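Local coordinates for protein alpha-glucosidase (Pseudoalteromonas sp. K8, PDB 5HQA) that hydrolyses alpha-glucosidic bonds as a chloride-activated, calcium-binding glycoside hydrolase of family 97, at residues W280-T293 / V310-F322. Numbering follows the deposited sequence. Where two conformers were deposited one is given.
Sequences WGSGDKHGATTKNT and VEGWNTGWDGDWF. With AC1 (4,6-dideoxy-4-{[(1S,4R,5S,6S)-4,5,6-trihydroxy-3-(hydroxymethyl)cyclohex-2-en-1-yl]amino}-alpha-D-glucopyranose), chain B; FMT (formic acid), chain J.
Trp280 and Glu311 lie side by side, indole and carboxylate planes nearly coplanar (27°), where the segments following strands 264-269 and 307-310 of the TIM-barrel-type catalytic domain line the pocket holding acarbose, a worked example of second-shell order behind a first-shell group. NE1 of Trp280 gives a nearly straight bond (167°) to the anti lone pair of Glu311 OE1, 2.9 Å away and almost in the indole plane. The same oxygen accepts from the inhibitor hydroxyl AC1 O4 at 2.6 Å, while OE2 of Glu311 forms a salt bridge with Lys386; both carboxylate oxygens are thereby engaged, which should restrain the carboxylate's rotation.

The indole of Trp280 is itself held by an aromatic cluster. Its five-membered ring makes an offset stack with the six-membered ring of Trp317, planes at 11°, and Trp317 CZ3 and Trp321 NE1 lie over the same face. CG of Trp280, anti to the carbonyl carbon, carries the indole along Trp317 toward Glu311. Its CB lies 3.4 Å from CE3 of Trp317. An alanine here would strip away this indole and is likely to leave OE1 of Glu311 without its N-H donor and Trp317 without its stacking partner, opening a gap beside the inhibitor.

Farther out, the Asp318 carboxylate takes two bonds from Ser282, backbone N to OD1 from above its plane and OG to OD2 on the syn side. On the buried flank, the methyl of Ala288 presses on Val310 CG1, a tight carbon contact of 3.4 Å. Between these, His286, whose ND1 is hydrogen-bonded to Asp336, directs NE2 in the ring plane to the carbonyl O of Gly312, 2.8 Å away and noticeably bent at the hydrogen.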
loop_
_atom_site.group_PDB
_atom_site.type_symbol
_atom_site.label_atom_id
_atom_site.label_comp_id
_atom_site.label_asym_id
_atom_site.label_seq_id
_atom_site.Cartn_x
_atom_site.Cartn_y
_atom_site.Cartn_z
ATOM N N TRP A 280 1.796 -16.651 20.710
ATOM C CA TRP A 280 3.120 -16.250 20.248
ATOM C C TRP A 280 4.185 -16.667 21.250
ATOM O O TRP A 280 5.275 -17.109 20.863
ATOM C CB TRP A 280 3.181 -14.739 20.039
ATOM C CG TRP A 280 2.565 -14.201 18.764
ATOM C CD1 TRP A 280 3.165 -14.098 17.541
ATOM C CD2 TRP A 280 1.255 -13.640 18.615
ATOM N NE1 TRP A 280 2.302 -13.524 16.632
ATOM C CE2 TRP A 280 1.123 -13.235 17.265
ATOM C CE3 TRP A 280 0.174 -13.451 19.487
ATOM C CZ2 TRP A 280 -0.046 -12.644 16.766
ATOM C CZ3 TRP A 280 -0.989 -12.863 18.992
ATOM C CH2 TRP A 280 -1.090 -12.473 17.642
ATOM N N GLY A 281 3.890 -16.518 22.544
ATOM C CA GLY A 281 4.835 -16.878 23.577
ATOM C C GLY A 281 4.859 -18.369 23.826
ATOM O O GLY A 281 4.036 -19.127 23.321
ATOM N N SER A 282 5.829 -18.791 24.634
ATOM C CA SER A 282 6.055 -20.211 24.846
ATOM C C SER A 282 4.926 -20.824 25.673
ATOM O O SER A 282 4.156 -20.125 26.338
ATOM C CB SER A 282 7.395 -20.432 25.543
ATOM O OG SER A 282 7.376 -19.845 26.828
ATOM N N GLY A 283 4.828 -22.145 25.621
ATOM C CA GLY A 283 3.844 -22.851 26.408
ATOM C C GLY A 283 3.159 -23.921 25.594
ATOM O O GLY A 283 3.538 -24.204 24.459
ATOM N N ASP A 284 2.113 -24.503 26.191
ATOM C CA ASP A 284 1.420 -25.643 25.598
ATOM C C ASP A 284 0.754 -25.315 24.270
ATOM O O ASP A 284 0.468 -26.231 23.491
ATOM C CB ASP A 284 0.362 -26.176 26.571
ATOM C CG ASP A 284 0.969 -26.730 27.844
ATOM O OD1 ASP A 284 2.158 -27.117 27.817
ATOM O OD2 ASP A 284 0.253 -26.784 28.869
ATOM N N LYS A 285 0.482 -24.041 23.991
ATOM C CA LYS A 285 -0.183 -23.652 22.756
ATOM C C LYS A 285 0.734 -22.862 21.829
ATOM O O LYS A 285 0.249 -22.221 20.892
ATOM C CB LYS A 285 -1.439 -22.841 23.071
ATOM C CG LYS A 285 -2.538 -23.627 23.790
ATOM C CD LYS A 285 -3.657 -22.696 24.264
ATOM C CE LYS A 285 -4.145 -21.767 23.148
ATOM N NZ LYS A 285 -5.062 -20.687 23.639
ATOM N N HIS A 286 2.046 -22.892 22.074
ATOM C CA HIS A 286 2.984 -22.110 21.274
ATOM C C HIS A 286 2.865 -22.470 19.796
ATOM O O HIS A 286 2.924 -23.645 19.424
ATOM C CB HIS A 286 4.409 -22.353 21.767
ATOM C CG HIS A 286 5.418 -21.424 21.164
ATOM N ND1 HIS A 286 6.737 -21.780 20.971
ATOM C CD2 HIS A 286 5.301 -20.151 20.719
ATOM C CE1 HIS A 286 7.386 -20.763 20.432
ATOM N NE2 HIS A 286 6.539 -19.762 20.270
ATOM N N GLY A 287 2.686 -21.458 18.947
ATOM C CA GLY A 287 2.545 -21.734 17.524
ATOM C C GLY A 287 3.854 -22.157 16.873
ATOM O O GLY A 287 3.902 -23.132 16.117
ATOM N N ALA A 288 4.939 -21.436 17.174
ATOM C CA ALA A 288 6.206 -21.555 16.445
ATOM C C ALA A 288 7.048 -22.692 17.021
ATOM O O ALA A 288 8.020 -22.483 17.746
ATOM C CB ALA A 288 6.964 -20.233 16.497
ATOM N N THR A 289 6.677 -23.917 16.677
ATOM C CA THR A 289 7.474 -25.081 17.026
ATOM C C THR A 289 8.008 -25.738 15.763
ATOM O O THR A 289 7.470 -25.562 14.667
ATOM C CB THR A 289 6.661 -26.106 17.818
ATOM O OG1 THR A 289 5.719 -26.743 16.945
ATOM C CG2 THR A 289 5.927 -25.433 18.952
ATOM N N THR A 290 9.079 -26.514 15.939
ATOM C CA THR A 290 9.632 -27.281 14.827
ATOM C C THR A 290 8.564 -28.167 14.195
ATOM O O THR A 290 8.384 -28.175 12.970
ATOM C CB THR A 290 10.813 -28.120 15.323
ATOM O OG1 THR A 290 11.774 -27.264 15.954
ATOM C CG2 THR A 290 11.475 -28.849 14.168
ATOM N N LYS A 291 7.825 -28.899 15.029
ATOM C CA LYS A 291 6.795 -29.806 14.533
ATOM C C LYS A 291 5.728 -29.056 13.742
ATOM O O LYS A 291 5.340 -29.478 12.645
ATOM C CB LYS A 291 6.170 -30.552 15.710
ATOM C CG LYS A 291 4.980 -31.427 15.365
ATOM C CD LYS A 291 4.523 -32.202 16.606
ATOM C CE LYS A 291 3.397 -33.179 16.300
ATOM N NZ LYS A 291 2.130 -32.477 15.928
ATOM N N ASN A 292 5.224 -27.946 14.293
ATOM C CA ASN A 292 4.196 -27.188 13.589
ATOM C C ASN A 292 4.731 -26.624 12.281
ATOM O O ASN A 292 4.046 -26.665 11.252
ATOM C CB ASN A 292 3.658 -26.056 14.472
ATOM C CG ASN A 292 2.681 -26.545 15.530
ATOM O OD1 ASN A 292 2.122 -27.636 15.421
ATOM N ND2 ASN A 292 2.462 -25.726 16.554
ATOM N N THR A 293 5.956 -26.096 12.299
ATOM C CA THR A 293 6.508 -25.499 11.089
ATOM C C THR A 293 6.676 -26.545 9.995
ATOM O O THR A 293 6.353 -26.289 8.828
ATOM C CB THR A 293 7.838 -24.809 11.397
ATOM O OG1 THR A 293 7.628 -23.792 12.387
ATOM C CG2 THR A 293 8.406 -24.163 10.147
ATOM N N VAL A 310 6.393 -17.713 10.045
ATOM C CA VAL A 310 6.246 -18.201 11.415
ATOM C C VAL A 310 6.512 -17.047 12.369
ATOM O O VAL A 310 7.625 -16.505 12.394
ATOM C CB VAL A 310 7.188 -19.374 11.728
ATOM C CG1 VAL A 310 6.952 -19.838 13.141
ATOM C CG2 VAL A 310 6.972 -20.523 10.761
ATOM N N GLU A 311 5.496 -16.673 13.150
ATOM C CA GLU A 311 5.625 -15.636 14.168
ATOM C C GLU A 311 5.722 -16.268 15.550
ATOM O O GLU A 311 5.103 -17.299 15.828
ATOM C CB GLU A 311 4.446 -14.659 14.129
ATOM C CG GLU A 311 4.303 -13.969 12.795
ATOM C CD GLU A 311 3.300 -12.836 12.819
ATOM O OE1 GLU A 311 2.615 -12.654 13.847
ATOM O OE2 GLU A 311 3.189 -12.133 11.789
ATOM N N GLY A 312 6.503 -15.635 16.418
ATOM C CA GLY A 312 6.723 -16.164 17.746
ATOM C C GLY A 312 7.879 -17.125 17.848
ATOM O O GLY A 312 7.943 -17.897 18.812
ATOM N N TRP A 313 8.795 -17.110 16.878
ATOM C CA TRP A 313 9.908 -18.051 16.869
ATOM C C TRP A 313 11.043 -17.616 17.788
ATOM O O TRP A 313 11.819 -18.464 18.238
ATOM C CB TRP A 313 10.440 -18.213 15.438
ATOM C CG TRP A 313 11.069 -16.943 14.922
ATOM C CD1 TRP A 313 10.438 -15.914 14.272
ATOM C CD2 TRP A 313 12.442 -16.554 15.050
ATOM N NE1 TRP A 313 11.338 -14.918 13.981
ATOM C CE2 TRP A 313 12.575 -15.283 14.449
ATOM C CE3 TRP A 313 13.574 -17.160 15.614
ATOM C CZ2 TRP A 313 13.795 -14.606 14.389
ATOM C CZ3 TRP A 313 14.790 -16.487 15.555
ATOM C CH2 TRP A 313 14.888 -15.220 14.945
ATOM N N ASN A 314 11.152 -16.323 18.073
ATOM C CA ASN A 314 12.290 -15.742 18.769
ATOM C C ASN A 314 11.904 -15.379 20.195
ATOM O O ASN A 314 10.744 -15.067 20.471
ATOM C CB ASN A 314 12.780 -14.491 18.039
ATOM C CG ASN A 314 11.669 -13.467 17.822
ATOM O OD1 ASN A 314 10.544 -13.810 17.446
ATOM N ND2 ASN A 314 11.987 -12.203 18.054
ATOM N N THR A 315 12.879 -15.402 21.104
ATOM C CA THR A 315 12.566 -15.101 22.495
ATOM C C THR A 315 12.146 -13.640 22.664
ATOM O O THR A 315 12.618 -12.736 21.959
ATOM C CB THR A 315 13.753 -15.425 23.405
ATOM O OG1 THR A 315 14.857 -14.571 23.090
ATOM C CG2 THR A 315 14.170 -16.876 23.230
ATOM N N GLY A 316 11.217 -13.423 23.594
ATOM C CA GLY A 316 10.745 -12.087 23.894
ATOM C C GLY A 316 9.238 -11.931 23.848
ATOM O O GLY A 316 8.713 -10.879 24.229
ATOM N N TRP A 317 8.524 -12.957 23.385
ATOM C CA TRP A 317 7.074 -12.864 23.274
ATOM C C TRP A 317 6.346 -13.220 24.562
ATOM O O TRP A 317 5.144 -12.952 24.661
ATOM C CB TRP A 317 6.550 -13.772 22.153
ATOM C CG TRP A 317 6.967 -13.352 20.766
ATOM C CD1 TRP A 317 8.126 -13.685 20.127
ATOM C CD2 TRP A 317 6.228 -12.530 19.852
ATOM N NE1 TRP A 317 8.158 -13.124 18.875
ATOM C CE2 TRP A 317 7.004 -12.413 18.676
ATOM C CE3 TRP A 317 4.985 -11.887 19.908
ATOM C CZ2 TRP A 317 6.580 -11.674 17.566
ATOM C CZ3 TRP A 317 4.562 -11.146 18.796
ATOM C CH2 TRP A 317 5.362 -11.046 17.645
ATOM N N ASP A 318 7.019 -13.824 25.537
ATOM C CA ASP A 318 6.308 -14.280 26.726
ATOM C C ASP A 318 5.733 -13.106 27.504
ATOM O O ASP A 318 6.371 -12.060 27.651
ATOM C CB ASP A 318 7.232 -15.088 27.627
ATOM C CG ASP A 318 7.543 -16.450 27.063
ATOM O OD1 ASP A 318 7.397 -16.641 25.841
ATOM O OD2 ASP A 318 7.944 -17.329 27.843
ATOM N N GLY A 319 4.522 -13.301 28.023
ATOM C CA GLY A 319 3.859 -12.296 28.824
ATOM C C GLY A 319 2.891 -11.491 27.993
ATOM O O GLY A 319 1.954 -12.043 27.408
ATOM N N ASP A 320 3.119 -10.186 27.911
ATOM C CA ASP A 320 2.315 -9.298 27.079
ATOM C C ASP A 320 3.263 -8.701 26.040
ATOM O O ASP A 320 3.959 -7.721 26.322
ATOM C CB ASP A 320 1.637 -8.225 27.926
ATOM C CG ASP A 320 0.529 -7.503 27.178
ATOM O OD1 ASP A 320 0.515 -7.560 25.926
ATOM O OD2 ASP A 320 -0.325 -6.874 27.845
ATOM N N TRP A 321 3.303 -9.298 24.843
ATOM C CA TRP A 321 4.349 -8.943 23.888
ATOM C C TRP A 321 4.250 -7.492 23.427
ATOM O O TRP A 321 5.262 -6.931 22.997
ATOM C CB TRP A 321 4.324 -9.893 22.682
ATOM C CG TRP A 321 3.061 -9.837 21.868
ATOM C CD1 TRP A 321 1.977 -10.661 21.985
ATOM C CD2 TRP A 321 2.751 -8.915 20.813
ATOM N NE1 TRP A 321 1.015 -10.310 21.068
ATOM C CE2 TRP A 321 1.465 -9.242 20.338
ATOM C CE3 TRP A 321 3.439 -7.849 20.219
ATOM C CZ2 TRP A 321 0.849 -8.538 19.303
ATOM C CZ3 TRP A 321 2.824 -7.153 19.189
ATOM C CH2 TRP A 321 1.543 -7.498 18.743
ATOM N N PHE A 322 3.063 -6.870 23.514
ATOM C CA PHE A 322 2.922 -5.454 23.165
ATOM C C PHE A 322 3.888 -4.585 23.961
ATOM O O PHE A 322 4.284 -3.510 23.495
ATOM C CB PHE A 322 1.467 -4.996 23.390
ATOM C CG PHE A 322 1.195 -3.529 23.052
ATOM C CD1 PHE A 322 1.353 -2.530 24.012
ATOM C CD2 PHE A 322 0.737 -3.158 21.792
ATOM C CE1 PHE A 322 1.093 -1.195 23.711
ATOM C CE2 PHE A 322 0.480 -1.815 21.486
ATOM C CZ PHE A 322 0.658 -0.842 22.442
HETATM C C1 AC1 B . -2.421 -4.108 17.591
HETATM O O2 AC1 B . -2.717 -2.192 16.185
HETATM C C2 AC1 B . -1.932 -3.386 16.344
HETATM C C4A AC1 B . 1.149 -9.648 13.362
HETATM C C3 AC1 B . -2.011 -4.266 15.124
HETATM O O3 AC1 B . -1.612 -3.533 13.952
HETATM C C4 AC1 B . -1.167 -5.496 15.327
HETATM N N4A AC1 B . -0.949 -6.283 14.072
HETATM C C5 AC1 B . -2.001 -6.254 16.348
HETATM O O5 AC1 B . -1.918 -5.521 17.641
HETATM C C6 AC1 B . -1.583 -7.674 16.576
HETATM C C1B AC1 B . 0.484 -6.664 13.805
HETATM C C2B AC1 B . 0.599 -7.457 12.341
HETATM O O2B AC1 B . -0.084 -6.665 11.369
HETATM C C3B AC1 B . 0.125 -8.777 12.434
HETATM O O3B AC1 B . 0.034 -9.441 11.149
HETATM O O4 AC1 B . 0.626 -10.943 13.581
HETATM C C5B AC1 B . 1.430 -9.023 14.634
HETATM C C7B AC1 B . 1.094 -7.443 14.830
HETATM C C6B AC1 B . 2.538 -9.653 15.494
HETATM O O6B AC1 B . 3.762 -9.339 14.905
HETATM C C FMT J . 1.289 -14.694 23.117
HETATM O O1 FMT J . 0.239 -15.154 22.668
HETATM O O2 FMT J . 1.929 -15.167 24.061
HETATM O O HOH W 1 4.117 -18.792 17.891
#